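Local coordinates for protein pelota homolog (Archaeoglobus fulgidus, PDB 3OBY) that probably recognises stalled ribosomes and cleaves their mRNA as a metal-dependent endoribonuclease, helping to release non-functional ribosomes and clear damaged messages, at residues I282-V287 with K314-S319; I253-E258 with A335-F340; R29-K34 with K109-E114. All blocks are in the same frame, centred on the assembly; numbering follows the deposited sequence.

Interaction 1: I282-V287 with K314-S319; sequences IEVLLV and KVVIMS
Leu286 and Val316 lie side by side on neighbouring strands and point the same way, with Leu286 CD2 3.7 Å from Val316 CB. The terminal methyl of Met318 joins them, its CE 4.1 Å from Leu286 CD2. With CG anti to the carbonyl carbon (chi1 -53°), Leu286 carries CD2 across to the other strand. Val284 CG1 reaches Val316 CG2 on the same face, where Tyr252 of helix 236-262 packs on Leu286 and Val316. On the other face Val287 and Ile317 run alongside each other, CG1 to CG1 at 3.7 Å, while Leu305 of helix 301-310 packs on Leu285 and Val315.

Between the faces five backbone hydrogen bonds zigzag from strand to strand. Leu285 N donates to Lys314 O at 2.8 Å, and Leu285 O accepts from Val316 N at 2.9 Å. The first bond along the strands, Lys314 N to Glu283 O (2.8 Å), tilts 21° from the carbonyl plane, beside the classic bulge of Glu283 and Val284 against Leu337. Lys314 NZ makes a weak, long ion pair with Asp125. The backbone bonds thus set the parallel register, while aliphatic side chains on both faces give the flanking helices apolar surfaces.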
loop_
_atom_site.group_PDB
_atom_site.type_symbol
_atom_site.label_atom_id
_atom_site.label_comp_id
_atom_site.label_asym_id
_atom_site.label_seq_id
_atom_site.Cartn_x
_atom_site.Cartn_y
_atom_site.Cartn_z
ATOM N N ILE A 282 -18.483 -6.389 -14.198
ATOM C CA ILE A 282 -17.683 -6.003 -13.047
ATOM C C ILE A 282 -16.678 -4.899 -13.318
ATOM O O ILE A 282 -15.735 -5.065 -14.088
ATOM C CB ILE A 282 -16.943 -7.211 -12.428
ATOM C CG1 ILE A 282 -17.937 -8.122 -11.711
ATOM C CG2 ILE A 282 -15.926 -6.734 -11.408
ATOM C CD1 ILE A 282 -19.002 -8.717 -12.603
ATOM N N GLU A 283 -16.910 -3.766 -12.667
ATOM C CA GLU A 283 -16.044 -2.609 -12.770
ATOM C C GLU A 283 -14.989 -2.795 -11.687
ATOM O O GLU A 283 -13.792 -2.719 -11.948
ATOM C CB GLU A 283 -16.853 -1.343 -12.482
ATOM C CG GLU A 283 -16.107 -0.030 -12.630
ATOM C CD GLU A 283 -16.858 1.131 -11.981
ATOM O OE1 GLU A 283 -16.675 1.365 -10.764
ATOM O OE2 GLU A 283 -17.645 1.798 -12.686
ATOM N N VAL A 284 -15.450 -3.053 -10.468
ATOM C CA VAL A 284 -14.547 -3.228 -9.349
ATOM C C VAL A 284 -14.913 -4.463 -8.566
ATOM O O VAL A 284 -16.001 -4.536 -8.007
ATOM C CB VAL A 284 -14.608 -2.025 -8.391
ATOM C CG1 VAL A 284 -13.541 -2.160 -7.324
ATOM C CG2 VAL A 284 -14.438 -0.732 -9.168
ATOM N N LEU A 285 -13.997 -5.431 -8.529
ATOM C CA LEU A 285 -14.194 -6.681 -7.791
ATOM C C LEU A 285 -13.557 -6.534 -6.416
ATOM O O LEU A 285 -12.368 -6.244 -6.318
ATOM C CB LEU A 285 -13.529 -7.850 -8.520
ATOM C CG LEU A 285 -13.699 -9.215 -7.838
ATOM C CD1 LEU A 285 -15.154 -9.667 -7.944
ATOM C CD2 LEU A 285 -12.790 -10.242 -8.489
ATOM N N LEU A 286 -14.345 -6.720 -5.360
ATOM C CA LEU A 286 -13.835 -6.614 -3.992
ATOM C C LEU A 286 -13.766 -8.013 -3.375
ATOM O O LEU A 286 -14.747 -8.744 -3.394
ATOM C CB LEU A 286 -14.755 -5.733 -3.148
ATOM C CG LEU A 286 -15.117 -4.338 -3.650
ATOM C CD1 LEU A 286 -16.016 -3.689 -2.602
ATOM C CD2 LEU A 286 -13.865 -3.494 -3.895
ATOM N N VAL A 287 -12.620 -8.391 -2.818
ATOM C CA VAL A 287 -12.495 -9.735 -2.247
ATOM C C VAL A 287 -11.708 -9.796 -0.950
ATOM O O VAL A 287 -10.719 -9.090 -0.779
ATOM C CB VAL A 287 -11.853 -10.716 -3.279
ATOM C CG1 VAL A 287 -10.388 -10.366 -3.507
ATOM C CG2 VAL A 287 -12.015 -12.148 -2.811
ATOM N N LYS A 314 -11.119 -3.705 -12.018
ATOM C CA LYS A 314 -10.091 -3.558 -11.002
ATOM C C LYS A 314 -10.343 -4.552 -9.869
ATOM O O LYS A 314 -11.485 -4.773 -9.462
ATOM C CB LYS A 314 -10.100 -2.133 -10.437
ATOM C CG LYS A 314 -8.986 -1.847 -9.434
ATOM C CD LYS A 314 -9.212 -0.526 -8.706
ATOM C CE LYS A 314 -7.948 -0.038 -7.994
ATOM N NZ LYS A 314 -7.337 -1.069 -7.107
ATOM N N VAL A 315 -9.273 -5.158 -9.367
ATOM C CA VAL A 315 -9.396 -6.098 -8.266
ATOM C C VAL A 315 -8.903 -5.418 -6.995
ATOM O O VAL A 315 -7.909 -4.703 -7.015
ATOM C CB VAL A 315 -8.547 -7.373 -8.498
ATOM C CG1 VAL A 315 -8.751 -8.348 -7.340
ATOM C CG2 VAL A 315 -8.918 -8.025 -9.832
ATOM N N VAL A 316 -9.610 -5.637 -5.895
ATOM C CA VAL A 316 -9.231 -5.063 -4.608
ATOM C C VAL A 316 -9.273 -6.170 -3.554
ATOM O O VAL A 316 -10.348 -6.634 -3.169
ATOM C CB VAL A 316 -10.189 -3.919 -4.199
ATOM C CG1 VAL A 316 -9.905 -3.488 -2.774
ATOM C CG2 VAL A 316 -10.029 -2.726 -5.147
ATOM N N ILE A 317 -8.098 -6.603 -3.105
ATOM C CA ILE A 317 -8.023 -7.654 -2.101
ATOM C C ILE A 317 -7.821 -7.041 -0.729
ATOM O O ILE A 317 -6.776 -6.449 -0.456
ATOM C CB ILE A 317 -6.861 -8.639 -2.374
ATOM C CG1 ILE A 317 -6.943 -9.178 -3.799
ATOM C CG2 ILE A 317 -6.934 -9.808 -1.391
ATOM C CD1 ILE A 317 -5.776 -10.036 -4.190
ATOM N N MET A 318 -8.823 -7.196 0.131
ATOM C CA MET A 318 -8.770 -6.658 1.486
ATOM C C MET A 318 -8.422 -7.750 2.484
ATOM O O MET A 318 -8.882 -8.882 2.376
ATOM C CB MET A 318 -10.114 -6.032 1.861
ATOM C CG MET A 318 -10.740 -5.154 0.777
ATOM S SD MET A 318 -12.288 -4.451 1.351
ATOM C CE MET A 318 -12.705 -3.383 0.015
ATOM N N SER A 319 -7.596 -7.396 3.456
ATOM C CA SER A 319 -7.188 -8.334 4.486
ATOM C C SER A 319 -8.159 -8.347 5.649
ATOM O O SER A 319 -8.430 -7.313 6.246
ATOM C CB SER A 319 -5.811 -7.960 5.014
ATOM O OG SER A 319 -5.542 -8.652 6.219
#

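Interaction 2: I253-E258 with A335-F340; sequences IDRLLE and AALLRF
Leu337, whose two methyls meet Arg255 and Leu256, is anchored in the sheet through its backbone, Leu337 N making a probable hydrogen bond to Val284 O. Its CG stands anti to the carbonyl carbon (chi1 -60°), and the branch opens toward the helix. CD1 goes under the guanidinium of Arg255, 3.3 Å from the plane and over its centre, with Leu337 CD1 to Arg255 CZ at 3.4 Å. The two side chains cross at about a right angle, the arginine bending at chi3 (55°) to lay its flat end over the methyl. Arg255 NH2 also makes a weak, long ion pair with Glu283 OE1.

Segment 253-258 of helix 236-262 crosses strand segment 335-338 at 71°, with the segment axes 8.8 Å apart at closest, and packs on one face of the mixed four-stranded sheet in the eRF1 domain 3 region, an alpha/beta arrangement. Replacing Arg255 by an alanine would remove the guanidinium and is likely to uncover Leu337 CD1 and leave Glu283 without its weak, distant positive partner. The other methyl, Leu337 CD2, settles against the helix backbone, 3.7 Å from Leu256 CA. Two residues earlier on the strand, Ala335 receives the forked end of Leu256, with Leu256 CD2 3.7 Å and Leu256 CD1 3.9 Å from Ala335 CB. Val266 on the adjoining strand touches both Leu256 and Leu337, and Leu328 of helix 323-330 also touches Ala335.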
loop_
_atom_site.group_PDB
_atom_site.type_symbol
_atom_site.label_atom_id
_atom_site.label_comp_id
_atom_site.label_asym_id
_atom_site.label_seq_id
_atom_site.Cartn_x
_atom_site.Cartn_y
_atom_site.Cartn_z
ATOM N N ILE A 253 -16.218 -0.267 0.598
ATOM C CA ILE A 253 -17.253 -0.936 1.364
ATOM C C ILE A 253 -18.467 -0.019 1.467
ATOM O O ILE A 253 -19.602 -0.491 1.455
ATOM C CB ILE A 253 -16.769 -1.300 2.785
ATOM C CG1 ILE A 253 -15.709 -2.405 2.706
ATOM C CG2 ILE A 253 -17.961 -1.704 3.659
ATOM C CD1 ILE A 253 -16.149 -3.649 1.949
ATOM N N ASP A 254 -18.235 1.289 1.571
ATOM C CA ASP A 254 -19.348 2.231 1.658
ATOM C C ASP A 254 -20.110 2.279 0.344
ATOM O O ASP A 254 -21.336 2.288 0.330
ATOM C CB ASP A 254 -18.872 3.634 2.018
ATOM C CG ASP A 254 -18.635 3.805 3.505
ATOM O OD1 ASP A 254 -19.320 3.124 4.305
ATOM O OD2 ASP A 254 -17.774 4.632 3.875
ATOM N N ARG A 255 -19.384 2.302 -0.766
ATOM C CA ARG A 255 -20.035 2.331 -2.064
ATOM C C ARG A 255 -20.875 1.072 -2.233
ATOM O O ARG A 255 -22.021 1.149 -2.676
ATOM C CB ARG A 255 -19.001 2.438 -3.189
ATOM C CG ARG A 255 -18.353 3.809 -3.296
ATOM C CD ARG A 255 -17.297 3.826 -4.377
ATOM N NE ARG A 255 -17.838 3.398 -5.662
ATOM C CZ ARG A 255 -17.106 3.201 -6.754
ATOM N NH1 ARG A 255 -15.792 3.392 -6.718
ATOM N NH2 ARG A 255 -17.687 2.812 -7.881
ATOM N N LEU A 256 -20.310 -0.083 -1.876
ATOM C CA LEU A 256 -21.044 -1.341 -1.985
ATOM C C LEU A 256 -22.307 -1.262 -1.124
ATOM O O LEU A 256 -23.367 -1.727 -1.523
ATOM C CB LEU A 256 -20.185 -2.531 -1.524
ATOM C CG LEU A 256 -20.953 -3.840 -1.250
ATOM C CD1 LEU A 256 -21.437 -4.471 -2.551
ATOM C CD2 LEU A 256 -20.064 -4.810 -0.509
ATOM N N LEU A 257 -22.187 -0.664 0.055
ATOM C CA LEU A 257 -23.330 -0.537 0.944
ATOM C C LEU A 257 -24.412 0.384 0.375
ATOM O O LEU A 257 -25.587 0.019 0.363
ATOM C CB LEU A 257 -22.864 -0.047 2.321
ATOM C CG LEU A 257 -22.552 -1.119 3.375
ATOM C CD1 LEU A 257 -22.122 -2.432 2.730
ATOM C CD2 LEU A 257 -21.474 -0.590 4.307
ATOM N N GLU A 258 -24.017 1.564 -0.100
ATOM C CA GLU A 258 -24.962 2.515 -0.681
ATOM C C GLU A 258 -25.652 1.851 -1.866
ATOM O O GLU A 258 -26.849 2.042 -2.095
ATOM C CB GLU A 258 -24.238 3.777 -1.150
ATOM C CG GLU A 258 -23.362 4.410 -0.086
ATOM C CD GLU A 258 -22.530 5.551 -0.626
ATOM O OE1 GLU A 258 -22.262 5.553 -1.843
ATOM O OE2 GLU A 258 -22.132 6.433 0.163
ATOM N N ALA A 335 -17.580 -9.360 -3.366
ATOM C CA ALA A 335 -18.632 -8.498 -3.881
ATOM C C ALA A 335 -18.100 -7.726 -5.069
ATOM O O ALA A 335 -16.913 -7.793 -5.368
ATOM C CB ALA A 335 -19.096 -7.546 -2.798
ATOM N N ALA A 336 -18.971 -6.997 -5.755
ATOM C CA ALA A 336 -18.540 -6.232 -6.921
ATOM C C ALA A 336 -19.384 -5.000 -7.184
ATOM O O ALA A 336 -20.584 -4.994 -6.938
ATOM C CB ALA A 336 -18.553 -7.121 -8.157
ATOM N N LEU A 337 -18.734 -3.951 -7.672
ATOM C CA LEU A 337 -19.414 -2.726 -8.045
ATOM C C LEU A 337 -19.595 -2.884 -9.567
ATOM O O LEU A 337 -18.620 -3.019 -10.309
ATOM C CB LEU A 337 -18.553 -1.513 -7.688
ATOM C CG LEU A 337 -18.227 -1.390 -6.192
ATOM C CD1 LEU A 337 -17.526 -0.063 -5.916
ATOM C CD2 LEU A 337 -19.499 -1.489 -5.371
ATOM N N LEU A 338 -20.848 -2.886 -10.020
ATOM C CA LEU A 338 -21.172 -3.106 -11.430
ATOM C C LEU A 338 -21.266 -1.904 -12.356
ATOM O O LEU A 338 -21.451 -0.774 -11.916
ATOM C CB LEU A 338 -22.478 -3.898 -11.517
ATOM C CG LEU A 338 -22.525 -5.163 -10.657
ATOM C CD1 LEU A 338 -23.859 -5.846 -10.839
ATOM C CD2 LEU A 338 -21.397 -6.108 -11.055
ATOM N N ARG A 339 -21.137 -2.184 -13.652
ATOM C CA ARG A 339 -21.210 -1.185 -14.724
ATOM C C ARG A 339 -22.668 -0.987 -15.107
ATOM O O ARG A 339 -23.039 0.021 -15.706
ATOM C CB ARG A 339 -20.444 -1.680 -15.951
ATOM C CG ARG A 339 -18.958 -1.804 -15.724
ATOM C CD ARG A 339 -18.278 -2.719 -16.724
ATOM N NE ARG A 339 -16.831 -2.577 -16.601
ATOM C CZ ARG A 339 -15.942 -3.408 -17.126
ATOM N NH1 ARG A 339 -16.346 -4.463 -17.819
ATOM N NH2 ARG A 339 -14.648 -3.177 -16.954
ATOM N N PHE A 340 -23.483 -1.975 -14.757
ATOM C CA PHE A 340 -24.911 -1.967 -15.040
ATOM C C PHE A 340 -25.576 -3.114 -14.290
ATOM O O PHE A 340 -24.909 -4.071 -13.903
ATOM C CB PHE A 340 -25.152 -2.129 -16.541
ATOM C CG PHE A 340 -24.385 -3.257 -17.163
ATOM C CD1 PHE A 340 -23.227 -3.003 -17.893
ATOM C CD2 PHE A 340 -24.829 -4.574 -17.043
ATOM C CE1 PHE A 340 -22.518 -4.042 -18.504
ATOM C CE2 PHE A 340 -24.133 -5.616 -17.646
ATOM C CZ PHE A 340 -22.970 -5.349 -18.382
#

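Interaction 3: R29-K34 with K109-E114; sequences RFIIEK and KKWKPE
Glu33 OE1 draws in two lysines in a salt-bridge network, with Lys109 NZ at 2.6 Å and Lys112 NZ also bonded to it, at a modelled distance too short to take literally. Lys109 approaches at about a right angle to the glutamate chain and uses the anti lone pair of OE1, while Lys112 and Glu33 extend toward each other from opposite directions. Gln115 NE2 is a further donor to this oxygen, so a single carboxylate oxygen has three nitrogen partners.

Lys109 NZ has further partners. It bonds to Ile31 O at 2.7 Å, nearly along the C=O axis (164°), and forms a salt bridge to Asp36. Ile31 closes helix 22-31, so the ammonium sits at the negative end of the helix, where the dipole would be expected to favour it. At the other helix, Lys112 occupies the N-cap of 113-123, its backbone N bonded to the Gln115 side chain.

Outward from the charges, Ile31 CG2 packs obliquely on Trp111 CZ3 at 3.7 Å. Lys109 CG lies 3.5 Å above the indole plane, offset toward its rim; chi1 of 61° places it between the backbone N and the carbonyl carbon. Trp111 NE1 bonds to Gly13 O. The contact ties the end of helix 22-31, between strands 14-18 and 37-40, to the segment leaving strand 105-108, the sheet's last strand in sequence, in the RNA-binding Sm fold of the N-terminal domain.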
loop_
_atom_site.group_PDB
_atom_site.type_symbol
_atom_site.label_atom_id
_atom_site.label_comp_id
_atom_site.label_asym_id
_atom_site.label_seq_id
_atom_site.Cartn_x
_atom_site.Cartn_y
_atom_site.Cartn_z
ATOM N N ARG A 29 2.775 -12.715 -8.063
ATOM C CA ARG A 29 2.644 -14.162 -8.221
ATOM C C ARG A 29 2.468 -14.570 -9.684
ATOM O O ARG A 29 2.880 -15.654 -10.086
ATOM C CB ARG A 29 1.462 -14.669 -7.387
ATOM C CG ARG A 29 1.224 -16.174 -7.449
ATOM C CD ARG A 29 0.462 -16.571 -8.691
ATOM N NE ARG A 29 0.305 -18.022 -8.811
ATOM C CZ ARG A 29 1.097 -18.831 -9.515
ATOM N NH1 ARG A 29 2.133 -18.349 -10.181
ATOM N NH2 ARG A 29 0.834 -20.132 -9.572
ATOM N N PHE A 30 1.859 -13.704 -10.486
ATOM C CA PHE A 30 1.666 -14.019 -11.891
ATOM C C PHE A 30 2.703 -13.311 -12.751
ATOM O O PHE A 30 2.878 -13.637 -13.927
ATOM C CB PHE A 30 0.236 -13.670 -12.309
ATOM C CG PHE A 30 -0.800 -14.540 -11.658
ATOM C CD1 PHE A 30 -0.923 -15.880 -12.021
ATOM C CD2 PHE A 30 -1.590 -14.049 -10.615
ATOM C CE1 PHE A 30 -1.820 -16.723 -11.353
ATOM C CE2 PHE A 30 -2.490 -14.882 -9.942
ATOM C CZ PHE A 30 -2.600 -16.224 -10.309
ATOM N N ILE A 31 3.404 -12.352 -12.154
ATOM C CA ILE A 31 4.463 -11.630 -12.859
ATOM C C ILE A 31 5.704 -12.529 -12.846
ATOM O O ILE A 31 6.320 -12.770 -13.882
ATOM C CB ILE A 31 4.798 -10.281 -12.167
ATOM C CG1 ILE A 31 3.659 -9.279 -12.362
ATOM C CG2 ILE A 31 6.084 -9.722 -12.723
ATOM C CD1 ILE A 31 3.276 -9.062 -13.807
ATOM N N ILE A 32 6.059 -13.027 -11.664
ATOM C CA ILE A 32 7.206 -13.923 -11.523
ATOM C C ILE A 32 6.860 -15.241 -12.211
ATOM O O ILE A 32 5.809 -15.824 -11.958
ATOM C CB ILE A 32 7.496 -14.222 -10.057
ATOM C CG1 ILE A 32 7.891 -12.940 -9.335
ATOM C CG2 ILE A 32 8.589 -15.267 -9.953
ATOM C CD1 ILE A 32 7.852 -13.075 -7.831
ATOM N N GLU A 33 7.749 -15.717 -13.072
ATOM C CA GLU A 33 7.492 -16.944 -13.805
ATOM C C GLU A 33 8.593 -17.989 -13.689
ATOM O O GLU A 33 9.740 -17.680 -13.351
ATOM C CB GLU A 33 7.271 -16.605 -15.275
ATOM C CG GLU A 33 6.080 -15.688 -15.523
ATOM C CD GLU A 33 5.962 -15.263 -16.974
ATOM O OE1 GLU A 33 6.615 -14.275 -17.365
ATOM O OE2 GLU A 33 5.223 -15.927 -17.726
ATOM N N LYS A 34 8.233 -19.239 -13.960
ATOM C CA LYS A 34 9.206 -20.316 -13.917
ATOM C C LYS A 34 10.187 -19.990 -15.016
ATOM O O LYS A 34 9.794 -19.852 -16.175
ATOM C CB LYS A 34 8.543 -21.667 -14.192
ATOM C CG LYS A 34 7.717 -22.204 -13.023
ATOM C CD LYS A 34 6.952 -23.470 -13.393
ATOM C CE LYS A 34 5.943 -23.210 -14.504
ATOM N NZ LYS A 34 5.151 -24.417 -14.858
ATOM N N LYS A 109 14.496 -10.826 -15.586
ATOM C CA LYS A 109 13.955 -11.571 -16.721
ATOM C C LYS A 109 13.811 -10.636 -17.909
ATOM O O LYS A 109 14.232 -9.474 -17.877
ATOM C CB LYS A 109 12.557 -12.099 -16.377
ATOM C CG LYS A 109 11.571 -10.960 -16.061
ATOM C CD LYS A 109 10.245 -11.434 -15.474
ATOM C CE LYS A 109 9.459 -12.287 -16.460
ATOM N NZ LYS A 109 8.171 -12.780 -15.896
ATOM N N LYS A 110 13.204 -11.170 -18.960
ATOM C CA LYS A 110 12.911 -10.398 -20.150
ATOM C C LYS A 110 11.463 -10.041 -19.840
ATOM O O LYS A 110 10.637 -10.927 -19.625
ATOM C CB LYS A 110 13.005 -11.271 -21.412
ATOM C CG LYS A 110 11.906 -12.331 -21.566
ATOM C CD LYS A 110 12.169 -13.243 -22.763
ATOM C CE LYS A 110 11.007 -14.194 -23.037
ATOM N NZ LYS A 110 9.776 -13.481 -23.485
ATOM N N TRP A 111 11.155 -8.754 -19.784
ATOM C CA TRP A 111 9.801 -8.329 -19.462
ATOM C C TRP A 111 8.848 -8.153 -20.639
ATOM O O TRP A 111 9.213 -7.625 -21.692
ATOM C CB TRP A 111 9.858 -7.034 -18.658
ATOM C CG TRP A 111 10.633 -7.181 -17.393
ATOM C CD1 TRP A 111 11.986 -7.270 -17.267
ATOM C CD2 TRP A 111 10.096 -7.301 -16.069
ATOM N NE1 TRP A 111 12.327 -7.442 -15.949
ATOM C CE2 TRP A 111 11.185 -7.470 -15.191
ATOM C CE3 TRP A 111 8.795 -7.293 -15.542
ATOM C CZ2 TRP A 111 11.019 -7.619 -13.807
ATOM C CZ3 TRP A 111 8.631 -7.441 -14.167
ATOM C CH2 TRP A 111 9.739 -7.608 -13.317
ATOM N N LYS A 112 7.614 -8.609 -20.450
ATOM C CA LYS A 112 6.586 -8.471 -21.475
ATOM C C LYS A 112 5.842 -7.184 -21.146
ATOM O O LYS A 112 5.758 -6.785 -19.984
ATOM C CB LYS A 112 5.613 -9.648 -21.432
ATOM C CG LYS A 112 6.278 -11.007 -21.456
ATOM C CD LYS A 112 5.262 -12.118 -21.290
ATOM C CE LYS A 112 5.948 -13.373 -20.804
ATOM N NZ LYS A 112 6.672 -13.078 -19.539
ATOM N N PRO A 113 5.293 -6.514 -22.165
ATOM C CA PRO A 113 4.563 -5.263 -21.928
ATOM C C PRO A 113 3.459 -5.373 -20.865
ATOM O O PRO A 113 3.298 -4.467 -20.045
ATOM C CB PRO A 113 4.019 -4.918 -23.316
ATOM C CG PRO A 113 5.066 -5.485 -24.240
ATOM C CD PRO A 113 5.353 -6.830 -23.603
ATOM N N GLU A 114 2.713 -6.480 -20.865
ATOM C CA GLU A 114 1.630 -6.663 -19.894
ATOM C C GLU A 114 2.096 -6.472 -18.454
ATOM O O GLU A 114 1.458 -5.769 -17.667
ATOM C CB GLU A 114 1.005 -8.058 -20.007
ATOM C CG GLU A 114 0.473 -8.455 -21.375
ATOM C CD GLU A 114 1.505 -9.195 -22.210
ATOM O OE1 GLU A 114 2.405 -8.535 -22.782
ATOM O OE2 GLU A 114 1.415 -10.442 -22.282
#

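How the interactions relate
Interactions 1 and 2 belong to one sheet, their centres about 10 Å apart. Strand 282-288 lies between 314-318 and 334-338, parallel to the first and antiparallel to the second, and Leu286 N to Ala335 O (2.8 Å, a probable hydrogen bond) joins the two contacts. Along the chain, interaction 1 is nested within the loop that interaction 2 closes. Interaction 3 lies apart in the N-terminal Sm-fold domain, which is predicted to carry the nuclease activity; its nearest atoms are about 8 Å from interaction 1 and about 16 Å from interaction 2. Helix 22-31 bridges the gap: it ends in interaction 3, and its Asp23 accepts a hydrogen bond from Ile317 N in interaction 1.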